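Local coordinates for putative type VI secretion protein (Escherichia coli, PDB 6SKI), which acts as a toxic phospholipase effector of the type VI secretion system, loaded on the VgrG spike and probably hydrolysing phospholipids of target cells, at residues L241-T246 / N295-M300; P302-P307 / L421-D426; V35-G40 / Q170-F175; S121-T126 / A431-E436; N71-Q76 / Q398-A403. One frame throughout, in Å; residues are numbered along the deposited sequence.

How the contacts relate
Contacts 1 to 4 all reach the central mixed sheet of the hydrolase, whereas contact 5 lies at a separate three-stranded sheet, about 42 Å from contact 1 between centres. Contact 1 holds Asp245, which probably forms a catalytic triad with Ser197 and His310. Contact 2, its centre about 11 Å away, is tied to contact 1 by Glu303, whose carboxylate meets Ile297 N and Ser296 OG. Contacts 3 and 4, about 10 Å apart between centres, share the pairing of strands 22-43 and 121-128, where Gly40 meets Ile124 and Thr126. Leu425 packs on Phe435, joining contact 2 to contact 4 along helix 416-431 and the loop after it.

Contact 1 (L241-T246 / N295-M300); sequences LGLFDT and NSIKGM
Thr246, in the loop that follows strand 237-243, brings its CA within 5.1 Å of the CA of Asn295 in strand 294-296, and its carbonyl oxygen takes the backbone N of Asn295 at 2.7 Å. The same oxygen is gripped a second time by the side chain: Asn295 ND2 reaches Thr246 O at 3.3 Å in a nearly straight bond (173°). ND2 comes from well above the carbonyl plane, on the same face as the backbone N. Asn295 can fold back onto a single acceptor in this way because its CG lies beside its own N and anti to the carbonyl carbon (chi1 -61°), with the amide plane aimed at the oxygen. Alongside, Thr246 CG2 packs on Asn295 CB at 3.7 Å, the two side chains crossing at about a right angle. Further along, Leu243 CD1 and Ile297 CD1 come to 4.4 Å, a looser methyl contact beside Arg204 of helix 198-211. Ser296 OG accepts from Lys298 N in an ST turn. Between the two touching leucine and threonine positions sits Asp245, bound to His310 ND1 and salt-bridged to Arg534; a carboxylate just after a sheet strand, bound to His310, in a chain that also holds Ser197 in charge-relay geometry, is consistent with the acid of an alpha/beta-hydrolase catalytic triad.

Contact 2 (P302-P307 / L421-D426); sequences PELALP and LRVMLD
Val423 of helix 416-431 is the one residue of 421-426 that touches strand 303-306, meeting Leu304 and Leu306, and the residues around it explain how it is held there. Leu421, a little over half a turn earlier, packs elsewhere, on Trp104 and Leu105 of helix 101-108. Its carbonyl oxygen receives Leu425 N at 2.8 Å, and Arg422 O receives Asp426 N at 2.9 Å, bonds that keep the turn carrying Val423 regular. Val423 itself points its two methyls at two different leucines. CG1, anti to the backbone N (chi1 -176°), meets Leu304 CD2 at 3.6 Å, the two side chains crossing at about a right angle. CG2, on the other branch, comes to 4.2 Å from Leu306 CD2, a looser approach made at a slant. Leu304 and Leu306 lie two apart in the strand, hence on one face of the sheet, and each offers just its CD2 to the valine. Leu304 carries its CG anti to N (chi1 -179°), which stretches the side chain out toward the helix. Next, Met424 turns to Phe280 and Ile282 of the neighbouring strand 278-284, extending the same helix-on-sheet interface. Asp426 ends the segment with salt bridges to Lys463 and Arg466 of helix 452-466, which also covers Leu304 and Leu306. With 87 Å² buried and methyl groups alone meeting, the contact rests on dispersion and exclusion of water, and its fit depends on shape, not on directional bonds.

Contact 3 (V35-G40 / Q170-F175); sequences VTLTIG and QALSEF
Leu37 forms the tight part of this contact, reaching from strand 22-43 into the angle between Leu172 and Phe175 of helix 156-178. Its CG stands anti to the backbone N (chi1 -178°), and the two methyls beyond divide the work. CD2 meets Leu172 CD2 at 3.5 Å and also Phe175 CD2 at 3.7 Å. CD1 lies over one face of the Phe175 ring, 4.2 Å from the centroid and displaced toward the rim, a CH-pi contact; leucine and phenylalanine slide past each other in opposite directions. Phe175 is put there by its own extended first torsion (chi1 172°). The packing slackens two residues along the strand, where Ile39 CD1 comes to 4.1 Å from Leu172 CG, those side chains crossing at about a right angle. On the exposed flank of the helix the chemistry changes: Gln170 NE2 donates to Glu174 OE2 at 2.9 Å across one turn, holding two exposed side chains to each other. The short strand and helix segments run at 134°, their axes 10.4 Å apart. Strand 22-43 lies between strands 121-128 and 184-195, both parallel to it, and helix 156-178 belongs to the crossover joining those two; Leu172 also rests on Ile221 and Leu225 of helix 215-225, whereas Phe175 packs on Leu115.

Contact 4 (S121-T126 / A431-E436); sequences SAQIKT and AGVLFE
Gln123 of strand 121-128 lays its amide end against the backbone of Leu434 in the loop 431-436. Beyond CG the glutamine is fully extended (chi2 -179°), which spans the 8.0 Å between the CA atoms of Gln123 and Leu434. The glutamine CD lies 3.8 Å from Leu434 N and equally 3.8 Å from Leu434 O, so the amide group faces both polar backbone atoms of one loop residue at once. The CB of Leu434 points toward the strand and packs on the amide group, and the leucine side chain runs at a slant to the glutamine. Its CG sits beside the backbone N, anti to the carbonyl carbon; Leu434 itself is exposed to solvent. From the flank Val433 adds CG1, swung anti to its own N (chi1 -165°) and 4.5 Å from Gln123 CD. Further along, Lys125 NZ and Glu436 OE2 are 6.6 Å apart, opposite charges that do not touch; the lysine is instead bound by the carbonyl oxygen of Tyr109. Gly432, with positive phi, closes the end of helix 416-431 in a Schellman motif. Gln123 N is held by Asp112, while Tyr109, from a loop, and Arg239 of strand 237-243 touch both Gln123 and Val433. On the other face of strand 121-128, Ile124 packs on Leu172 and Phe175 of helix 156-178, and the backbone pairs with strand 22-43 through Ala122 and Ile124.

Contact 5 (N71-Q76 / Q398-A403); sequences NQKDAQ and QKQVGA
A sparse polar contact brings Lys73 and Asp74, in the first turn of helix 72-85, up to Gln400 of strand 398-409, at the small sheet remote from the main hydrolase sheet. Just 68 Å² is buried, and the backbones stay well apart: the nearest CA atoms, those of Asp74 and Gly402, are 9.3 Å apart. Gln400 bridges most of that distance: its CG is anti to the backbone N (chi1 -164°) and the chain beyond is extended, which carries the amide to the helix. There Gln400 NE2 comes to 4.0 Å from Asp74 OD1, too far for a hydrogen bond, with the carboxylate and amide planes turned 35° apart. Lys73 NZ approaches the same NE2 at 4.2 Å, its exposed chain curling round. The helix start that presents these two residues is well defined: Asn71 OD1 accepts from Asp74 N at 2.6 Å, and Asn71 O accepts from Ala75 N at 2.7 Å. The backbone N-H groups at this helix end would probably favour the negative charge of Asp74. Phe337 of strand 328-341 touches both Asp74 and Gln400 and supplies apolar cover, while Gln400 also lies along Ile384 and Val386 of strand 376-386. Strand 398-409 is the middle of a three-stranded antiparallel sheet, met by the start of a helix closed with a classic asparagine N-cap.

Contact 1 (L241-T246 / N295-M300)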
# COMPACT_ATOMS: atom_id res chain seq x y z
N LEU A 241 8.74 6.99 8.74
CA LEU A 241 7.72 6.85 7.70
C LEU A 241 8.40 6.29 6.46
O LEU A 241 9.22 6.97 5.83
CB LEU A 241 7.06 8.20 7.41
CG LEU A 241 5.80 8.20 6.56
CD1 LEU A 241 4.73 7.33 7.18
CD2 LEU A 241 5.29 9.61 6.38
N GLY A 242 8.06 5.06 6.10
CA GLY A 242 8.64 4.43 4.94
C GLY A 242 7.64 4.24 3.82
O GLY A 242 6.71 3.45 3.96
N LEU A 243 7.83 4.95 2.72
CA LEU A 243 6.89 4.94 1.61
C LEU A 243 7.56 4.35 0.39
O LEU A 243 8.73 4.64 0.12
CB LEU A 243 6.40 6.36 1.31
CG LEU A 243 6.00 7.19 2.53
CD1 LEU A 243 5.92 8.65 2.16
CD2 LEU A 243 4.68 6.70 3.11
N PHE A 244 6.83 3.53 -0.36
CA PHE A 244 7.43 2.84 -1.49
C PHE A 244 7.05 3.44 -2.85
O PHE A 244 7.92 3.54 -3.71
CB PHE A 244 7.08 1.36 -1.47
CG PHE A 244 8.06 0.53 -0.71
CD1 PHE A 244 9.33 0.32 -1.21
CD2 PHE A 244 7.73 -0.04 0.50
CE1 PHE A 244 10.25 -0.44 -0.53
CE2 PHE A 244 8.65 -0.80 1.19
CZ PHE A 244 9.91 -1.00 0.67
N ASP A 245 5.79 3.77 -3.09
CA ASP A 245 5.47 4.60 -4.25
C ASP A 245 4.10 5.23 -4.08
O ASP A 245 3.11 4.63 -4.51
CB ASP A 245 5.51 3.77 -5.53
CG ASP A 245 5.86 4.58 -6.76
OD1 ASP A 245 6.51 5.63 -6.62
OD2 ASP A 245 5.47 4.17 -7.87
N THR A 246 4.02 6.45 -3.56
CA THR A 246 2.72 6.98 -3.15
C THR A 246 1.85 7.25 -4.37
O THR A 246 2.15 8.13 -5.18
CB THR A 246 2.89 8.24 -2.31
OG1 THR A 246 3.87 8.00 -1.29
CG2 THR A 246 1.57 8.60 -1.65
N ASN A 295 2.66 10.72 -5.85
CA ASN A 295 2.65 11.81 -4.88
C ASN A 295 4.05 11.87 -4.27
O ASN A 295 4.42 10.99 -3.49
CB ASN A 295 1.58 11.61 -3.81
CG ASN A 295 0.19 11.55 -4.39
OD1 ASN A 295 -0.57 12.52 -4.31
ND2 ASN A 295 -0.16 10.42 -4.98
N SER A 296 4.81 12.89 -4.64
CA SER A 296 6.22 12.94 -4.31
C SER A 296 6.46 13.80 -3.07
O SER A 296 5.77 14.78 -2.82
CB SER A 296 7.03 13.49 -5.48
OG SER A 296 8.31 13.92 -5.07
N ILE A 297 7.47 13.40 -2.30
CA ILE A 297 7.93 14.14 -1.15
C ILE A 297 9.30 14.75 -1.40
O ILE A 297 10.01 15.11 -0.47
CB ILE A 297 7.93 13.26 0.11
CG1 ILE A 297 9.03 12.21 0.03
CG2 ILE A 297 6.58 12.59 0.29
CD1 ILE A 297 9.23 11.43 1.30
N LYS A 298 9.68 14.90 -2.67
CA LYS A 298 10.98 15.43 -3.04
C LYS A 298 11.05 16.91 -2.71
O LYS A 298 10.12 17.66 -3.00
CB LYS A 298 11.26 15.20 -4.52
CG LYS A 298 12.70 15.44 -4.92
CD LYS A 298 13.29 14.23 -5.60
CE LYS A 298 14.80 14.23 -5.49
NZ LYS A 298 15.24 14.13 -4.08
N GLY A 299 12.16 17.33 -2.09
CA GLY A 299 12.36 18.68 -1.67
C GLY A 299 12.06 18.92 -0.21
O GLY A 299 12.72 19.74 0.43
N MET A 300 11.08 18.20 0.34
CA MET A 300 10.71 18.31 1.74
C MET A 300 11.33 17.20 2.59
O MET A 300 11.84 17.46 3.67
CB MET A 300 9.19 18.29 1.89
CG MET A 300 8.47 19.13 0.84
SD MET A 300 8.70 20.90 1.09
CE MET A 300 8.50 21.50 -0.59

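Contact 2 (P302-P307 / L421-D426)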
# COMPACT_ATOMS: atom_id res chain seq x y z
N PRO A 302 13.59 13.16 2.38
CA PRO A 302 14.46 12.36 1.51
C PRO A 302 13.66 11.42 0.62
O PRO A 302 12.82 10.65 1.09
CB PRO A 302 15.32 11.59 2.52
CG PRO A 302 15.40 12.54 3.66
CD PRO A 302 13.98 12.99 3.79
N GLU A 303 13.93 11.50 -0.68
CA GLU A 303 13.22 10.70 -1.67
C GLU A 303 14.24 10.12 -2.64
O GLU A 303 15.05 10.86 -3.20
CB GLU A 303 12.20 11.55 -2.43
CG GLU A 303 11.55 10.81 -3.58
CD GLU A 303 10.21 11.39 -3.96
OE1 GLU A 303 9.40 11.66 -3.06
OE2 GLU A 303 9.97 11.59 -5.17
N LEU A 304 14.21 8.81 -2.82
CA LEU A 304 15.09 8.13 -3.75
C LEU A 304 14.30 7.65 -4.95
O LEU A 304 13.36 6.86 -4.81
CB LEU A 304 15.79 6.95 -3.08
CG LEU A 304 16.76 6.17 -3.96
CD1 LEU A 304 17.92 7.04 -4.37
CD2 LEU A 304 17.25 4.94 -3.24
N ALA A 305 14.68 8.12 -6.13
CA ALA A 305 14.12 7.61 -7.37
C ALA A 305 14.96 6.43 -7.83
O ALA A 305 16.17 6.57 -8.03
CB ALA A 305 14.09 8.70 -8.45
N LEU A 306 14.32 5.27 -7.98
CA LEU A 306 15.04 4.05 -8.28
C LEU A 306 14.49 3.42 -9.54
O LEU A 306 13.27 3.41 -9.75
CB LEU A 306 14.94 3.07 -7.11
CG LEU A 306 16.22 2.37 -6.65
CD1 LEU A 306 17.37 3.35 -6.62
CD2 LEU A 306 16.01 1.76 -5.28
N PRO A 307 15.35 2.90 -10.41
CA PRO A 307 14.88 2.31 -11.67
C PRO A 307 13.94 1.14 -11.42
O PRO A 307 14.21 0.28 -10.58
CB PRO A 307 16.17 1.87 -12.36
CG PRO A 307 17.12 1.68 -11.22
CD PRO A 307 16.82 2.85 -10.34
N LEU A 421 13.73 -3.33 -1.23
CA LEU A 421 13.55 -3.75 0.15
C LEU A 421 14.79 -3.44 0.98
O LEU A 421 14.68 -2.94 2.10
CB LEU A 421 13.26 -5.25 0.20
CG LEU A 421 12.90 -5.82 1.56
CD1 LEU A 421 11.64 -5.18 2.11
CD2 LEU A 421 12.75 -7.31 1.45
N ARG A 422 15.97 -3.75 0.45
CA ARG A 422 17.19 -3.52 1.20
C ARG A 422 17.46 -2.03 1.39
O ARG A 422 17.97 -1.61 2.43
CB ARG A 422 18.36 -4.21 0.51
CG ARG A 422 18.31 -5.71 0.69
CD ARG A 422 19.09 -6.45 -0.36
NE ARG A 422 18.64 -7.84 -0.43
CZ ARG A 422 19.24 -8.84 0.20
NH1 ARG A 422 20.30 -8.61 0.95
NH2 ARG A 422 18.77 -10.07 0.08
N VAL A 423 17.09 -1.22 0.40
CA VAL A 423 17.23 0.22 0.56
C VAL A 423 16.31 0.74 1.66
O VAL A 423 16.71 1.54 2.51
CB VAL A 423 16.98 0.94 -0.77
CG1 VAL A 423 17.22 2.43 -0.62
CG2 VAL A 423 17.89 0.39 -1.84
N MET A 424 15.05 0.28 1.66
CA MET A 424 14.14 0.70 2.73
C MET A 424 14.59 0.18 4.09
O MET A 424 14.42 0.86 5.10
CB MET A 424 12.71 0.25 2.42
CG MET A 424 11.67 0.88 3.33
SD MET A 424 11.57 2.67 3.26
CE MET A 424 10.93 2.92 1.61
N LEU A 425 15.16 -1.02 4.13
CA LEU A 425 15.69 -1.55 5.38
C LEU A 425 16.83 -0.70 5.90
O LEU A 425 16.92 -0.43 7.10
CB LEU A 425 16.15 -2.99 5.20
CG LEU A 425 15.10 -4.09 5.07
CD1 LEU A 425 15.72 -5.33 4.44
CD2 LEU A 425 14.52 -4.42 6.42
N ASP A 426 17.71 -0.25 5.00
CA ASP A 426 18.81 0.61 5.41
C ASP A 426 18.28 1.94 5.95
O ASP A 426 18.75 2.42 6.99
CB ASP A 426 19.75 0.85 4.23
CG ASP A 426 21.02 1.57 4.63
OD1 ASP A 426 21.54 1.29 5.73
OD2 ASP A 426 21.49 2.42 3.85

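Contact 3 (V35-G40 / Q170-F175)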
# COMPACT_ATOMS: atom_id res chain seq x y z
N VAL A 35 9.31 1.88 29.25
CA VAL A 35 9.64 1.21 28.00
C VAL A 35 9.08 2.01 26.83
O VAL A 35 7.92 2.44 26.86
CB VAL A 35 9.15 -0.25 28.00
CG1 VAL A 35 9.52 -0.92 29.30
CG2 VAL A 35 7.65 -0.34 27.77
N THR A 36 9.93 2.29 25.85
CA THR A 36 9.49 2.90 24.61
C THR A 36 8.92 1.81 23.70
O THR A 36 9.67 0.99 23.18
CB THR A 36 10.64 3.63 23.93
OG1 THR A 36 11.43 4.29 24.92
CG2 THR A 36 10.11 4.65 22.95
N LEU A 37 7.61 1.81 23.51
CA LEU A 37 6.96 0.81 22.68
C LEU A 37 6.71 1.40 21.30
O LEU A 37 6.02 2.42 21.17
CB LEU A 37 5.65 0.34 23.32
CG LEU A 37 4.90 -0.74 22.56
CD1 LEU A 37 5.74 -1.99 22.42
CD2 LEU A 37 3.62 -1.05 23.28
N THR A 38 7.26 0.76 20.28
CA THR A 38 7.07 1.17 18.90
C THR A 38 6.13 0.19 18.22
O THR A 38 6.35 -1.03 18.27
CB THR A 38 8.40 1.23 18.15
OG1 THR A 38 9.42 1.69 19.03
CG2 THR A 38 8.29 2.16 16.97
N ILE A 39 5.09 0.71 17.59
CA ILE A 39 4.14 -0.11 16.85
C ILE A 39 4.44 0.07 15.37
O ILE A 39 4.33 1.18 14.83
CB ILE A 39 2.69 0.26 17.18
CG1 ILE A 39 2.51 0.39 18.69
CG2 ILE A 39 1.74 -0.78 16.61
CD1 ILE A 39 1.10 0.71 19.11
N GLY A 40 4.82 -1.02 14.72
CA GLY A 40 5.10 -0.98 13.30
C GLY A 40 3.83 -1.11 12.50
O GLY A 40 3.19 -2.16 12.50
N GLN A 170 -5.70 -4.37 18.57
CA GLN A 170 -5.47 -5.81 18.65
C GLN A 170 -4.01 -6.13 18.98
O GLN A 170 -3.73 -7.02 19.80
CB GLN A 170 -5.89 -6.48 17.35
CG GLN A 170 -5.50 -7.94 17.25
CD GLN A 170 -5.58 -8.47 15.84
OE1 GLN A 170 -6.39 -8.00 15.03
NE2 GLN A 170 -4.74 -9.44 15.52
N ALA A 171 -3.08 -5.42 18.35
CA ALA A 171 -1.66 -5.69 18.58
C ALA A 171 -1.25 -5.31 19.99
O ALA A 171 -0.45 -6.02 20.62
CB ALA A 171 -0.81 -4.93 17.56
N LEU A 172 -1.79 -4.21 20.52
CA LEU A 172 -1.50 -3.84 21.90
C LEU A 172 -2.08 -4.86 22.87
O LEU A 172 -1.44 -5.19 23.88
CB LEU A 172 -2.06 -2.45 22.18
CG LEU A 172 -1.13 -1.29 21.85
CD1 LEU A 172 -1.77 0.02 22.24
CD2 LEU A 172 0.18 -1.47 22.57
N SER A 173 -3.28 -5.37 22.59
CA SER A 173 -3.85 -6.42 23.41
C SER A 173 -2.95 -7.65 23.43
O SER A 173 -2.68 -8.21 24.49
CB SER A 173 -5.25 -6.79 22.90
OG SER A 173 -6.10 -5.66 22.87
N GLU A 174 -2.48 -8.07 22.25
CA GLU A 174 -1.61 -9.23 22.19
C GLU A 174 -0.30 -9.00 22.95
O GLU A 174 0.16 -9.87 23.69
CB GLU A 174 -1.32 -9.60 20.74
CG GLU A 174 -2.54 -10.08 19.97
CD GLU A 174 -2.27 -10.24 18.49
OE1 GLU A 174 -1.13 -9.98 18.06
OE2 GLU A 174 -3.21 -10.61 17.75
N PHE A 175 0.29 -7.81 22.79
CA PHE A 175 1.54 -7.51 23.46
C PHE A 175 1.38 -7.55 24.97
O PHE A 175 2.21 -8.13 25.68
CB PHE A 175 2.08 -6.15 23.04
CG PHE A 175 3.27 -5.70 23.83
CD1 PHE A 175 4.41 -6.47 23.90
CD2 PHE A 175 3.23 -4.52 24.55
CE1 PHE A 175 5.49 -6.07 24.63
CE2 PHE A 175 4.32 -4.11 25.29
CZ PHE A 175 5.45 -4.88 25.33

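Contact 4 (S121-T126 / A431-E436)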
# COMPACT_ATOMS: atom_id res chain seq x y z
N SER A 121 12.99 -0.78 25.54
CA SER A 121 12.44 -0.46 24.23
C SER A 121 11.92 -1.75 23.61
O SER A 121 12.62 -2.77 23.61
CB SER A 121 13.48 0.18 23.30
OG SER A 121 14.34 1.05 24.01
N ALA A 122 10.70 -1.69 23.08
CA ALA A 122 10.05 -2.86 22.53
C ALA A 122 9.42 -2.49 21.20
O ALA A 122 9.13 -1.33 20.93
CB ALA A 122 8.99 -3.43 23.47
N GLN A 123 9.21 -3.50 20.36
CA GLN A 123 8.59 -3.33 19.06
C GLN A 123 7.49 -4.35 18.87
O GLN A 123 7.68 -5.53 19.15
CB GLN A 123 9.62 -3.47 17.94
CG GLN A 123 10.32 -2.19 17.57
CD GLN A 123 11.30 -2.38 16.45
OE1 GLN A 123 11.39 -3.46 15.87
NE2 GLN A 123 12.03 -1.33 16.12
N ILE A 124 6.34 -3.88 18.40
CA ILE A 124 5.25 -4.74 17.97
C ILE A 124 4.83 -4.26 16.59
O ILE A 124 5.09 -3.12 16.20
CB ILE A 124 4.05 -4.71 18.95
CG1 ILE A 124 3.38 -3.35 18.94
CG2 ILE A 124 4.51 -5.06 20.35
CD1 ILE A 124 2.19 -3.26 19.85
N LYS A 125 4.20 -5.15 15.83
CA LYS A 125 3.96 -4.87 14.43
C LYS A 125 2.53 -5.19 14.05
O LYS A 125 1.86 -6.01 14.70
CB LYS A 125 4.94 -5.62 13.52
CG LYS A 125 4.96 -7.12 13.67
CD LYS A 125 6.23 -7.67 13.07
CE LYS A 125 6.18 -9.17 12.89
NZ LYS A 125 7.55 -9.72 12.72
N THR A 126 2.06 -4.53 13.01
CA THR A 126 0.69 -4.60 12.55
C THR A 126 0.67 -4.59 11.04
O THR A 126 1.45 -3.87 10.40
CB THR A 126 -0.12 -3.42 13.08
OG1 THR A 126 0.12 -3.26 14.49
CG2 THR A 126 -1.56 -3.65 12.85
N ALA A 431 16.96 5.13 10.84
CA ALA A 431 16.00 5.84 11.68
C ALA A 431 15.89 5.27 13.08
O ALA A 431 15.28 5.91 13.94
CB ALA A 431 14.62 5.82 11.02
N GLY A 432 16.46 4.10 13.34
CA GLY A 432 16.38 3.47 14.65
C GLY A 432 15.54 2.22 14.69
O GLY A 432 15.51 1.55 15.73
N VAL A 433 14.87 1.87 13.59
CA VAL A 433 14.01 0.69 13.58
C VAL A 433 14.86 -0.57 13.59
O VAL A 433 15.91 -0.64 12.95
CB VAL A 433 13.09 0.73 12.34
CG1 VAL A 433 11.97 -0.26 12.50
CG2 VAL A 433 12.55 2.12 12.14
N LEU A 434 14.40 -1.57 14.33
CA LEU A 434 15.10 -2.84 14.44
C LEU A 434 14.44 -3.85 13.51
O LEU A 434 13.23 -4.08 13.59
CB LEU A 434 15.10 -3.36 15.88
CG LEU A 434 15.75 -2.46 16.91
CD1 LEU A 434 15.49 -2.99 18.30
CD2 LEU A 434 17.23 -2.33 16.65
N PHE A 435 15.24 -4.45 12.64
CA PHE A 435 14.79 -5.44 11.68
C PHE A 435 15.61 -6.70 11.84
O PHE A 435 16.81 -6.63 12.11
CB PHE A 435 14.92 -4.92 10.25
CG PHE A 435 13.77 -4.06 9.81
CD1 PHE A 435 12.59 -4.64 9.41
CD2 PHE A 435 13.88 -2.69 9.81
CE1 PHE A 435 11.53 -3.86 9.01
CE2 PHE A 435 12.83 -1.91 9.41
CZ PHE A 435 11.65 -2.50 9.01
N GLU A 436 14.96 -7.85 11.70
CA GLU A 436 15.71 -9.09 11.68
C GLU A 436 16.60 -9.12 10.44
O GLU A 436 16.22 -8.60 9.38
CB GLU A 436 14.76 -10.28 11.67
CG GLU A 436 13.75 -10.29 12.81
CD GLU A 436 14.32 -10.79 14.12
OE1 GLU A 436 15.54 -10.68 14.34
OE2 GLU A 436 13.53 -11.30 14.95

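Contact 5 (N71-Q76 / Q398-A403)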
# COMPACT_ATOMS: atom_id res chain seq x y z
N ASN A 71 -14.20 3.25 -30.48
CA ASN A 71 -15.58 2.78 -30.48
C ASN A 71 -15.65 1.31 -30.07
O ASN A 71 -14.64 0.60 -30.05
CB ASN A 71 -16.22 3.05 -31.84
CG ASN A 71 -15.76 2.09 -32.93
OD1 ASN A 71 -15.84 0.88 -32.79
ND2 ASN A 71 -15.28 2.65 -34.03
N GLN A 72 -16.86 0.86 -29.74
CA GLN A 72 -17.03 -0.48 -29.18
C GLN A 72 -16.64 -1.56 -30.18
O GLN A 72 -16.12 -2.62 -29.80
CB GLN A 72 -18.46 -0.69 -28.71
CG GLN A 72 -18.73 -0.10 -27.34
CD GLN A 72 -18.48 -1.11 -26.23
OE1 GLN A 72 -17.82 -0.80 -25.24
NE2 GLN A 72 -19.01 -2.31 -26.40
N LYS A 73 -16.89 -1.33 -31.47
CA LYS A 73 -16.41 -2.26 -32.49
C LYS A 73 -14.89 -2.30 -32.50
O LYS A 73 -14.29 -3.39 -32.53
CB LYS A 73 -16.95 -1.86 -33.86
CG LYS A 73 -18.03 -2.77 -34.40
CD LYS A 73 -18.16 -2.63 -35.91
CE LYS A 73 -16.81 -2.76 -36.60
NZ LYS A 73 -16.08 -4.00 -36.22
N ASP A 74 -14.25 -1.14 -32.46
CA ASP A 74 -12.79 -1.08 -32.42
C ASP A 74 -12.25 -1.66 -31.12
O ASP A 74 -11.18 -2.27 -31.11
CB ASP A 74 -12.32 0.35 -32.62
CG ASP A 74 -12.23 0.75 -34.08
OD1 ASP A 74 -12.41 -0.13 -34.94
OD2 ASP A 74 -12.00 1.94 -34.36
N ALA A 75 -12.97 -1.49 -30.02
CA ALA A 75 -12.53 -2.06 -28.76
C ALA A 75 -12.60 -3.58 -28.78
O ALA A 75 -11.68 -4.26 -28.30
CB ALA A 75 -13.36 -1.49 -27.61
N GLN A 76 -13.67 -4.14 -29.35
CA GLN A 76 -13.73 -5.59 -29.47
C GLN A 76 -12.69 -6.10 -30.45
O GLN A 76 -12.15 -7.20 -30.26
CB GLN A 76 -15.13 -6.02 -29.91
CG GLN A 76 -15.28 -7.51 -30.06
CD GLN A 76 -15.27 -8.23 -28.73
OE1 GLN A 76 -14.41 -9.07 -28.47
NE2 GLN A 76 -16.23 -7.90 -27.87
N GLN A 398 -13.33 -6.47 -49.21
CA GLN A 398 -12.80 -5.54 -48.22
C GLN A 398 -12.23 -6.29 -47.02
O GLN A 398 -12.72 -7.36 -46.63
CB GLN A 398 -13.87 -4.55 -47.76
CG GLN A 398 -14.20 -3.50 -48.79
CD GLN A 398 -14.57 -2.17 -48.17
OE1 GLN A 398 -15.41 -2.10 -47.28
NE2 GLN A 398 -13.93 -1.10 -48.65
N LYS A 399 -11.21 -5.70 -46.41
CA LYS A 399 -10.56 -6.26 -45.24
C LYS A 399 -10.43 -5.18 -44.18
O LYS A 399 -10.25 -4.00 -44.50
CB LYS A 399 -9.16 -6.80 -45.59
CG LYS A 399 -8.11 -5.71 -45.78
CD LYS A 399 -7.03 -6.09 -46.77
CE LYS A 399 -6.39 -7.41 -46.43
NZ LYS A 399 -5.18 -7.64 -47.26
N GLN A 400 -10.54 -5.58 -42.93
CA GLN A 400 -10.19 -4.72 -41.81
C GLN A 400 -8.75 -5.02 -41.44
O GLN A 400 -8.42 -6.16 -41.08
CB GLN A 400 -11.11 -4.92 -40.62
CG GLN A 400 -11.02 -3.78 -39.61
CD GLN A 400 -11.60 -4.15 -38.26
OE1 GLN A 400 -11.52 -5.30 -37.83
NE2 GLN A 400 -12.17 -3.17 -37.58
N VAL A 401 -7.89 -4.01 -41.54
CA VAL A 401 -6.48 -4.10 -41.19
C VAL A 401 -6.26 -3.27 -39.94
O VAL A 401 -6.57 -2.07 -39.92
CB VAL A 401 -5.58 -3.62 -42.33
CG1 VAL A 401 -4.19 -3.32 -41.81
CG2 VAL A 401 -5.52 -4.66 -43.43
N GLY A 402 -5.77 -3.91 -38.90
CA GLY A 402 -5.38 -3.22 -37.67
C GLY A 402 -3.90 -3.39 -37.44
O GLY A 402 -3.32 -4.41 -37.79
N ALA A 403 -3.29 -2.36 -36.87
CA ALA A 403 -1.87 -2.39 -36.55
C ALA A 403 -1.66 -1.89 -35.13
O ALA A 403 -2.38 -1.00 -34.66
CB ALA A 403 -1.06 -1.56 -37.53